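Local atomic coordinates of putative S41 protease (Bacteroides fragilis NCTC 9343, PDB entry 3K50), a protein that is of unknown function but probably cleaves peptide bonds, as a putative serine peptidase of family S41. Residues S21-R24 and Q25-W29; Y41-K44 and P45-L49; K267-E270 and A271-D274; A305-V308 and I309-N313. One frame throughout, in Å; residues are numbered along the deposited sequence. Where two conformers were deposited one is given.

Contact 1: S21-R24 and Q25-W29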
loop_
_atom_site.group_PDB
_atom_site.type_symbol
_atom_site.label_atom_id
_atom_site.label_comp_id
_atom_site.label_asym_id
_atom_site.label_seq_id
_atom_site.Cartn_x
_atom_site.Cartn_y
_atom_site.Cartn_z
ATOM N N SER A 21 -9.303 27.091 -7.481
ATOM C CA SER A 21 -9.908 27.608 -6.266
ATOM C C SER A 21 -9.748 26.664 -5.090
ATOM O O SER A 21 -9.244 27.099 -4.080
ATOM C CB SER A 21 -11.374 27.971 -6.500
ATOM O OG SER A 21 -12.082 26.860 -6.992
ATOM N N VAL A 22 -10.150 25.394 -5.209
ATOM C CA VAL A 22 -9.961 24.442 -4.145
ATOM C C VAL A 22 -8.476 24.419 -3.719
ATOM O O VAL A 22 -8.199 24.320 -2.537
ATOM C CB VAL A 22 -10.494 23.048 -4.524
ATOM C CG1 VAL A 22 -9.759 22.511 -5.738
ATOM C CG2 VAL A 22 -10.367 22.089 -3.325
HETATM N N MSE A 23 -7.528 24.572 -4.656
HETATM C CA MSE A 23 -6.104 24.530 -4.284
HETATM C C MSE A 23 -5.673 25.807 -3.555
HETATM O O MSE A 23 -4.990 25.760 -2.566
HETATM C CB MSE A 23 -5.196 24.311 -5.528
HETATM C CG MSE A 23 -5.180 22.862 -6.012
HETATM SE SE MSE A 23 -3.954 22.632 -7.539
HETATM C CE MSE A 23 -2.228 22.775 -6.605
ATOM N N ARG A 24 -6.068 26.960 -4.059
ATOM C CA ARG A 24 -5.635 28.199 -3.422
ATOM C C ARG A 24 -6.205 28.277 -1.960
ATOM O O ARG A 24 -5.594 28.872 -1.097
ATOM C CB ARG A 24 -5.921 29.418 -4.332
ATOM C CG ARG A 24 -4.955 29.432 -5.517
ATOM C CD ARG A 24 -5.048 30.629 -6.467
ATOM N NE ARG A 24 -4.177 30.512 -7.649
ATOM C CZ ARG A 24 -2.867 30.743 -7.681
ATOM N NH1 ARG A 24 -2.196 31.130 -6.610
ATOM N NH2 ARG A 24 -2.213 30.591 -8.821
ATOM N N GLN A 25 -7.330 27.615 -1.682
ATOM C CA GLN A 25 -7.899 27.651 -0.358
ATOM C C GLN A 25 -7.342 26.553 0.538
ATOM O O GLN A 25 -7.014 26.816 1.693
ATOM C CB GLN A 25 -9.443 27.541 -0.418
ATOM C CG GLN A 25 -10.143 27.349 0.990
ATOM C CD GLN A 25 -9.825 28.434 2.070
ATOM O OE1 GLN A 25 -9.627 28.104 3.248
ATOM N NE2 GLN A 25 -9.759 29.713 1.660
ATOM N N GLU A 26 -7.210 25.337 0.006
ATOM C CA GLU A 26 -6.944 24.158 0.827
ATOM C C GLU A 26 -5.552 23.545 0.797
ATOM O O GLU A 26 -5.239 22.736 1.650
ATOM C CB GLU A 26 -7.872 23.029 0.370
ATOM C CG GLU A 26 -9.341 23.342 0.311
ATOM C CD GLU A 26 -9.998 23.502 1.667
ATOM O OE1 GLU A 26 -9.372 23.205 2.679
ATOM O OE2 GLU A 26 -11.165 23.923 1.716
ATOM N N TYR A 27 -4.747 23.893 -0.195
ATOM C CA TYR A 27 -3.428 23.331 -0.370
ATOM C C TYR A 27 -2.452 23.728 0.726
ATOM O O TYR A 27 -2.346 24.914 1.057
ATOM C CB TYR A 27 -2.862 23.843 -1.699
ATOM C CG TYR A 27 -1.631 23.173 -2.280
ATOM C CD1 TYR A 27 -1.410 21.794 -2.160
ATOM C CD2 TYR A 27 -0.796 23.876 -3.111
ATOM C CE1 TYR A 27 -0.293 21.191 -2.766
ATOM C CE2 TYR A 27 0.314 23.260 -3.789
ATOM C CZ TYR A 27 0.535 21.916 -3.608
ATOM O OH TYR A 27 1.573 21.286 -4.262
ATOM N N LEU A 28 -1.705 22.740 1.248
ATOM C CA LEU A 28 -0.684 22.987 2.248
ATOM C C LEU A 28 0.241 24.073 1.765
ATOM O O LEU A 28 0.547 25.014 2.516
ATOM C CB LEU A 28 0.170 21.742 2.558
ATOM C CG LEU A 28 1.265 21.875 3.622
ATOM C CD1 LEU A 28 0.728 22.247 5.014
ATOM C CD2 LEU A 28 2.104 20.617 3.689
ATOM N N TRP A 29 0.652 23.955 0.506
ATOM C CA TRP A 29 1.663 24.828 -0.068
ATOM C C TRP A 29 1.081 25.887 -1.008
ATOM O O TRP A 29 1.649 26.213 -2.036
ATOM C CB TRP A 29 2.673 23.939 -0.827
ATOM C CG TRP A 29 3.493 23.014 0.031
ATOM C CD1 TRP A 29 4.155 23.368 1.168
ATOM C CD2 TRP A 29 3.822 21.615 -0.183
ATOM N NE1 TRP A 29 4.795 22.303 1.693
ATOM C CE2 TRP A 29 4.625 21.216 0.894
ATOM C CE3 TRP A 29 3.464 20.666 -1.124
ATOM C CZ2 TRP A 29 5.132 19.929 1.021
ATOM C CZ3 TRP A 29 3.956 19.379 -1.004
ATOM C CH2 TRP A 29 4.779 19.014 0.055
#
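M23 O receives Y27 N at 3.0 Å with an N-H...O angle of 156°, the last of three successive i to i+4 backbone bonds. E26 N reaches V22 O at 2.9 Å, and Q25 N reaches S21 O at 3.1 Å. The E26 carboxylate has its partner outside the segment: OE2 forms a salt bridge with R268. V22 and E26 meet through their aliphatic parts, CG2 to CG at 4.0 Å, but V22 was modelled in two conformers and this approach is doubtful. The packing centres on Y27. Its CB lies 3.0 Å from M23 O, and its ring and the selenomethionine side chain of M23 run side by side in the same direction. The bend at M23 chi3 (73°) brings CE over one ring face, 4.0 Å from the centroid and 19° off the normal, a CH-pi contact. W29 N lies above the opposite face, offset toward the rim. The far end of the ring is anchored too, because Y27 OH is hydrogen-bonded to D57 and A54. Y27 is the first residue to leave helical phi/psi, and its ring packs back against M23 one turn earlier: a helix C-terminus in the N-terminal S41 region.

Contact 2: Y41-K44 and P45-L49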
loop_
_atom_site.group_PDB
_atom_site.type_symbol
_atom_site.label_atom_id
_atom_site.label_comp_id
_atom_site.label_asym_id
_atom_site.label_seq_id
_atom_site.Cartn_x
_atom_site.Cartn_y
_atom_site.Cartn_z
ATOM N N TYR A 41 -9.558 26.526 -20.075
ATOM C CA TYR A 41 -10.767 25.781 -19.760
ATOM C C TYR A 41 -10.832 24.384 -20.361
ATOM O O TYR A 41 -11.695 23.603 -19.968
ATOM C CB TYR A 41 -12.003 26.579 -20.212
ATOM C CG TYR A 41 -12.095 27.936 -19.541
ATOM C CD1 TYR A 41 -12.771 28.100 -18.318
ATOM C CD2 TYR A 41 -11.465 29.053 -20.119
ATOM C CE1 TYR A 41 -12.831 29.353 -17.701
ATOM C CE2 TYR A 41 -11.512 30.286 -19.525
ATOM C CZ TYR A 41 -12.191 30.443 -18.321
ATOM O OH TYR A 41 -12.216 31.711 -17.780
ATOM N N PHE A 42 -9.985 24.076 -21.337
ATOM C CA PHE A 42 -10.038 22.726 -21.955
ATOM C C PHE A 42 -8.992 21.737 -21.473
ATOM O O PHE A 42 -9.209 20.526 -21.532
ATOM C CB PHE A 42 -10.023 22.839 -23.461
ATOM C CG PHE A 42 -11.119 23.661 -23.987
ATOM C CD1 PHE A 42 -12.386 23.652 -23.389
ATOM C CD2 PHE A 42 -10.944 24.389 -25.111
ATOM C CE1 PHE A 42 -13.386 24.404 -23.904
ATOM C CE2 PHE A 42 -11.959 25.137 -25.613
ATOM C CZ PHE A 42 -13.176 25.140 -25.001
ATOM N N GLN A 43 -7.905 22.247 -20.909
ATOM C CA GLN A 43 -6.860 21.422 -20.282
ATOM C C GLN A 43 -7.403 20.380 -19.279
ATOM O O GLN A 43 -8.284 20.675 -18.474
ATOM C CB GLN A 43 -5.953 22.402 -19.521
ATOM C CG GLN A 43 -4.689 21.925 -18.954
ATOM C CD GLN A 43 -3.971 23.070 -18.310
ATOM O OE1 GLN A 43 -4.538 23.800 -17.472
ATOM N NE2 GLN A 43 -2.730 23.266 -18.705
ATOM N N LYS A 44 -6.841 19.172 -19.295
ATOM C CA LYS A 44 -7.206 18.160 -18.312
ATOM C C LYS A 44 -6.751 18.559 -16.906
ATOM O O LYS A 44 -5.715 19.217 -16.770
ATOM C CB LYS A 44 -6.560 16.834 -18.637
ATOM C CG LYS A 44 -7.120 16.192 -19.857
ATOM C CD LYS A 44 -6.285 15.003 -20.280
ATOM C CE LYS A 44 -6.217 13.868 -19.295
ATOM N NZ LYS A 44 -5.640 12.668 -19.983
ATOM N N PRO A 45 -7.526 18.172 -15.867
ATOM C CA PRO A 45 -7.160 18.476 -14.494
ATOM C C PRO A 45 -5.748 17.995 -14.170
ATOM O O PRO A 45 -5.029 18.709 -13.466
ATOM C CB PRO A 45 -8.214 17.721 -13.660
ATOM C CG PRO A 45 -8.997 16.916 -14.594
ATOM C CD PRO A 45 -8.813 17.455 -15.942
ATOM N N GLU A 46 -5.345 16.840 -14.724
ATOM C CA GLU A 46 -3.987 16.311 -14.605
ATOM C C GLU A 46 -2.956 17.321 -15.044
ATOM O O GLU A 46 -1.952 17.531 -14.360
ATOM C CB GLU A 46 -3.783 15.039 -15.431
ATOM C CG GLU A 46 -4.512 13.790 -14.926
ATOM C CD GLU A 46 -6.018 13.706 -15.296
ATOM O OE1 GLU A 46 -6.601 14.726 -15.744
ATOM O OE2 GLU A 46 -6.605 12.600 -15.126
ATOM N N ALA A 47 -3.217 18.002 -16.152
ATOM C CA ALA A 47 -2.252 18.945 -16.711
ATOM C C ALA A 47 -2.236 20.223 -15.896
ATOM O O ALA A 47 -1.168 20.809 -15.693
ATOM C CB ALA A 47 -2.559 19.247 -18.205
ATOM N N PHE A 48 -3.411 20.664 -15.449
ATOM C CA PHE A 48 -3.468 21.825 -14.618
ATOM C C PHE A 48 -2.625 21.542 -13.377
ATOM O O PHE A 48 -1.755 22.376 -12.993
ATOM C CB PHE A 48 -4.909 22.168 -14.166
ATOM C CG PHE A 48 -4.962 23.328 -13.248
ATOM C CD1 PHE A 48 -5.105 24.612 -13.746
ATOM C CD2 PHE A 48 -4.788 23.168 -11.888
ATOM C CE1 PHE A 48 -5.117 25.732 -12.879
ATOM C CE2 PHE A 48 -4.763 24.287 -11.025
ATOM C CZ PHE A 48 -4.933 25.562 -11.523
ATOM N N LEU A 49 -2.884 20.387 -12.755
ATOM C CA LEU A 49 -2.222 20.013 -11.492
ATOM C C LEU A 49 -0.704 20.014 -11.593
ATOM O O LEU A 49 -0.013 20.526 -10.712
ATOM C CB LEU A 49 -2.687 18.654 -10.996
ATOM C CG LEU A 49 -2.200 18.248 -9.597
ATOM C CD1 LEU A 49 -2.685 19.225 -8.540
ATOM C CD2 LEU A 49 -2.658 16.860 -9.269
HETATM O O HOH W 1 -6.063 10.609 -17.778
#
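Q43 packs its extended side chain against the first turn of the helix opened by P45, and here the contact is tight. Q43 CG lies 3.5 Å from A47 CB; with CG anti to the backbone N (chi1 -171°), the amide carries on past A47 to F48. OE1 comes within 3.7 Å of F48 CB and sits at the ring edge near its plane, the amide and ring planes being 79° apart. At the start of this helix, K44 occupies the N-cap position: its O accepts F48 N at 3.0 Å and 162°, and A47 N at 2.8 Å in a weak, bent bond. The other side is looser. K44 and E46 bring alkyl chain and carboxylate together, CE to OE1 at 3.7 Å, but their charged atoms stay apart, NZ to OE1 being 4.8 Å. A water links them instead, accepting from K44 NZ at 3.0 Å and donating weakly to E46 OE2 at 3.4 Å, so any attraction between the opposite charges is probably mediated by this water. Helix 45-52 rests with F48 on I19, D20 and M23 of helix 18-26, while P45 and L49 reach I63 of strand 62-65 and, respectively, F342 and L344 of strand 342-352.

Contact 3: K267-E270 and A271-D274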
loop_
_atom_site.group_PDB
_atom_site.type_symbol
_atom_site.label_atom_id
_atom_site.label_comp_id
_atom_site.label_asym_id
_atom_site.label_seq_id
_atom_site.Cartn_x
_atom_site.Cartn_y
_atom_site.Cartn_z
ATOM N N LYS A 267 -3.989 29.193 6.470
ATOM C CA LYS A 267 -5.382 29.433 6.198
ATOM C C LYS A 267 -6.265 28.350 6.806
ATOM O O LYS A 267 -7.476 28.481 6.735
ATOM C CB LYS A 267 -5.684 29.387 4.677
ATOM C CG LYS A 267 -5.279 30.610 3.841
ATOM C CD LYS A 267 -5.425 30.275 2.381
ATOM C CE LYS A 267 -5.536 31.513 1.522
ATOM N NZ LYS A 267 -5.510 31.165 0.087
ATOM N N ARG A 268 -5.681 27.229 7.253
ATOM C CA ARG A 268 -6.472 26.095 7.732
ATOM C C ARG A 268 -6.038 25.562 9.111
ATOM O O ARG A 268 -6.052 24.362 9.391
ATOM C CB ARG A 268 -6.476 24.994 6.653
ATOM C CG ARG A 268 -7.340 25.295 5.398
ATOM C CD ARG A 268 -8.861 25.243 5.736
ATOM N NE ARG A 268 -9.762 25.594 4.623
ATOM C CZ ARG A 268 -11.100 25.676 4.720
ATOM N NH1 ARG A 268 -11.739 25.436 5.865
ATOM N NH2 ARG A 268 -11.826 25.996 3.664
ATOM N N VAL A 269 -5.699 26.509 9.995
ATOM C CA VAL A 269 -5.304 26.237 11.408
ATOM C C VAL A 269 -6.386 25.469 12.167
ATOM O O VAL A 269 -6.084 24.568 12.959
ATOM C CB VAL A 269 -4.949 27.545 12.227
ATOM C CG1 VAL A 269 -6.169 28.501 12.431
ATOM C CG2 VAL A 269 -4.372 27.183 13.575
ATOM N N GLU A 270 -7.640 25.822 11.893
ATOM C CA GLU A 270 -8.822 25.154 12.446
ATOM C C GLU A 270 -8.766 23.648 12.264
ATOM O O GLU A 270 -9.276 22.915 13.137
ATOM C CB GLU A 270 -10.110 25.688 11.767
ATOM C CG GLU A 270 -10.211 25.200 10.234
ATOM C CD GLU A 270 -10.840 26.188 9.232
ATOM O OE1 GLU A 270 -12.084 26.160 9.032
ATOM O OE2 GLU A 270 -10.067 26.938 8.576
ATOM N N ALA A 271 -8.136 23.173 11.177
ATOM C CA ALA A 271 -8.043 21.712 10.912
ATOM C C ALA A 271 -6.935 20.996 11.681
ATOM O O ALA A 271 -6.917 19.775 11.750
ATOM C CB ALA A 271 -7.910 21.441 9.391
ATOM N N ASN A 272 -6.014 21.729 12.282
ATOM C CA ASN A 272 -4.885 21.112 12.965
ATOM C C ASN A 272 -5.413 20.118 13.974
ATOM O O ASN A 272 -6.467 20.363 14.603
ATOM C CB ASN A 272 -3.999 22.170 13.667
ATOM C CG ASN A 272 -3.185 23.006 12.723
ATOM O OD1 ASN A 272 -3.254 22.838 11.511
ATOM N ND2 ASN A 272 -2.424 23.959 13.274
ATOM N N GLN A 273 -4.686 19.012 14.146
ATOM C CA GLN A 273 -5.082 17.944 15.046
ATOM C C GLN A 273 -3.907 17.280 15.683
ATOM O O GLN A 273 -2.912 17.038 14.991
ATOM C CB GLN A 273 -5.759 16.792 14.307
ATOM C CG GLN A 273 -7.149 16.818 14.121
ATOM C CD GLN A 273 -7.675 15.473 13.605
ATOM O OE1 GLN A 273 -7.530 15.158 12.429
ATOM N NE2 GLN A 273 -8.325 14.707 14.484
ATOM N N ASP A 274 -4.073 16.898 16.962
ATOM C CA ASP A 274 -3.066 16.169 17.750
ATOM C C ASP A 274 -3.637 14.775 17.964
ATOM O O ASP A 274 -4.579 14.588 18.757
ATOM C CB ASP A 274 -2.813 16.824 19.143
ATOM C CG ASP A 274 -2.046 18.133 19.055
ATOM O OD1 ASP A 274 -1.467 18.300 18.013
ATOM O OD2 ASP A 274 -1.920 18.958 20.004
HETATM O O HOH W 2 -7.102 23.372 15.455
#
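V269 O takes the backbone N of N272 at 2.9 Å, with an N-H...O angle of 158°. One residue earlier, R268 O takes A271 N at 3.0 Å. Both are i to i+3 bonds, and in both the donor stands 55° out of the carbonyl plane, away from the lone-pair directions, as suits a tight 3-10 turn. The N272 side chain folds back over the same carbonyl: with CG beside the backbone N (chi1 -72°), CG lies 3.3 Å from V269 O. Its amide also flanks the valine, ND2 to V269 CG2 at 3.8 Å, although V269 was modelled in two conformers, so this approach is doubtful. A271 CB lies 3.5 Å from R268 O, the acceptor of its own N-H.

A water extends the first shell, lying within donating distance of V269 O at 2.9 Å and of N272 O at 3.2 Å. More acceptors surround it than it has protons, so these bonds are probably shared among them. V269 O is thus approached by a backbone N-H and a water together.

The second shell fixes the ends. R268 NH1 pairs with E270 OE1 at 3.3 Å in a salt bridge between two residues of the turn, and the guanidinium also reaches toward helix 18-26; R268 too has two conformers, which makes its pairings less certain. K267 lies in a cation-pi contact with Y30. N272 OD1 accepts from Y264 N, which ties the amide to the chain leaving strand 258-263. Directly after the turn, Q273 pairs by backbone bonds with L262, so the turn feeds strand 273-276 into its antiparallel pairing with strand 258-263, beside the end of helix 18-26.

Contact 4: A305-V308 and I309-N313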
loop_
_atom_site.group_PDB
_atom_site.type_symbol
_atom_site.label_atom_id
_atom_site.label_comp_id
_atom_site.label_asym_id
_atom_site.label_seq_id
_atom_site.Cartn_x
_atom_site.Cartn_y
_atom_site.Cartn_z
ATOM N N ALA A 305 1.215 4.674 5.383
ATOM C CA ALA A 305 2.065 3.529 5.715
ATOM C C ALA A 305 3.393 4.051 6.298
ATOM O O ALA A 305 3.923 3.518 7.247
ATOM C CB ALA A 305 2.306 2.674 4.486
ATOM N N GLU A 306 3.878 5.129 5.737
ATOM C CA GLU A 306 5.132 5.765 6.178
ATOM C C GLU A 306 4.952 6.531 7.474
ATOM O O GLU A 306 5.881 6.631 8.289
ATOM C CB GLU A 306 5.662 6.664 5.095
ATOM C CG GLU A 306 6.119 5.913 3.844
ATOM C CD GLU A 306 6.551 6.833 2.731
ATOM O OE1 GLU A 306 5.656 7.379 2.015
ATOM O OE2 GLU A 306 7.784 6.983 2.549
HETATM N N MSE A 307 3.760 7.052 7.667
HETATM C CA MSE A 307 3.381 7.732 8.930
HETATM C C MSE A 307 3.452 6.787 10.113
HETATM O O MSE A 307 3.882 7.179 11.193
HETATM C CB MSE A 307 1.978 8.319 8.787
HETATM C CG MSE A 307 1.348 9.001 10.052
HETATM SE SE MSE A 307 0.747 7.777 11.512
HETATM C CE MSE A 307 -0.822 8.816 12.462
ATOM N N VAL A 308 3.073 5.535 9.904
ATOM C CA VAL A 308 3.128 4.555 10.946
ATOM C C VAL A 308 4.552 4.328 11.356
ATOM O O VAL A 308 4.883 4.257 12.548
ATOM C CB VAL A 308 2.497 3.197 10.489
ATOM C CG1 VAL A 308 2.819 2.116 11.512
ATOM C CG2 VAL A 308 1.014 3.396 10.267
ATOM N N ILE A 309 5.417 4.213 10.389
ATOM C CA ILE A 309 6.840 4.065 10.688
ATOM C C ILE A 309 7.384 5.287 11.414
ATOM O O ILE A 309 8.045 5.174 12.450
ATOM C CB ILE A 309 7.707 3.825 9.402
ATOM C CG1 ILE A 309 7.290 2.500 8.714
ATOM C CG2 ILE A 309 9.198 3.905 9.737
ATOM C CD1 ILE A 309 7.829 2.356 7.225
ATOM N N ASN A 310 7.138 6.457 10.869
ATOM C CA ASN A 310 7.683 7.666 11.484
ATOM C C ASN A 310 7.247 7.925 12.957
ATOM O O ASN A 310 8.031 8.407 13.777
ATOM C CB ASN A 310 7.273 8.891 10.627
ATOM C CG ASN A 310 7.937 10.164 11.112
ATOM O OD1 ASN A 310 9.165 10.184 11.265
ATOM N ND2 ASN A 310 7.127 11.235 11.390
ATOM N N CYS A 311 5.948 7.734 13.202
ATOM C CA CYS A 311 5.275 7.965 14.467
ATOM C C CYS A 311 5.490 6.908 15.508
ATOM O O CYS A 311 5.504 7.222 16.704
ATOM C CB CYS A 311 3.788 8.148 14.205
ATOM S SG CYS A 311 3.574 9.734 13.244
ATOM N N LEU A 312 5.650 5.657 15.094
ATOM C CA LEU A 312 6.083 4.644 16.061
ATOM C C LEU A 312 7.597 4.693 16.411
ATOM O O LEU A 312 7.969 4.289 17.527
ATOM C CB LEU A 312 5.750 3.252 15.598
ATOM C CG LEU A 312 4.275 2.943 15.488
ATOM C CD1 LEU A 312 4.177 1.525 14.956
ATOM C CD2 LEU A 312 3.587 3.128 16.853
ATOM N N ASN A 313 8.446 5.165 15.490
ATOM C CA ASN A 313 9.929 5.275 15.714
ATOM C C ASN A 313 10.384 5.793 17.070
ATOM O O ASN A 313 11.284 5.199 17.671
ATOM C CB ASN A 313 10.647 6.122 14.611
ATOM C CG ASN A 313 11.235 5.259 13.477
ATOM O OD1 ASN A 313 11.556 4.100 13.712
ATOM N ND2 ASN A 313 11.449 5.842 12.270
#
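E306 and N310 carry the flat groups, one turn apart and joined by a backbone bond, N310 N to E306 O at 2.9 Å and 168°; N310 CB also rests against that oxygen at 3.5 Å. Both side chains lean on Y360, and their polar ends diverge to partners beyond the helix. The carboxylate of the buried E306 is gripped by four hydrogen bonds, two to each oxygen: OE1 receives G303 N and E328 N, and OE2 meets T325 OG1 and G327 N. Bonds to both oxygens should hold its plane in a fixed rotation. The amide of N310 is held through ND2, which donates to K357 O.

The next two residues repeat the backbone bond, C311 N to M307 O at 2.9 Å and L312 N to V308 O at 3.0 Å. Packing follows the same spacing. Selenomethionine M307 bends at chi2 (-73°), which sets SE beside C311 SG at 3.8 Å. SG also lies 3.3 Å from M307 O. V308 and L312 point the same way, side by side, with CG1 meeting CD1 at 3.7 Å. V308 CG1 is anti to the backbone N (chi1 169°), on the side facing the next turn.

M307 and C311 meet L259 and A260 of strand 258-263, and M307 also shares A242 of helix 239-249 with V308, while L312 meets C246 and I309 touches L320 of strand 317-322. Helix 304-312 connects parallel strands 292-297 and 317-322 in a beta-alpha-beta unit, within the ClpP/crotonase-like peptidase fold.

Overall arrangement
From the N terminus, contact 1 ends helix 18-26, contact 2 starts helix 45-52, contact 3 turns the chain from strand 258-263 into strand 273-276, and contact 4 lies along helix 304-312. Each is local, so they follow in series, and none nests in or crosses another. Contacts 1 and 2 touch where M23 SE lies 3.8 Å from L49 CD1, joining the two helices of the N-terminal region. Contacts 1 and 3 meet where K267 NZ lies 2.6 Å from R24 O, a probable hydrogen bond linking that region to the peptidase part. Contact 4 stands apart, its nearest atoms about 9 Å from contact 3.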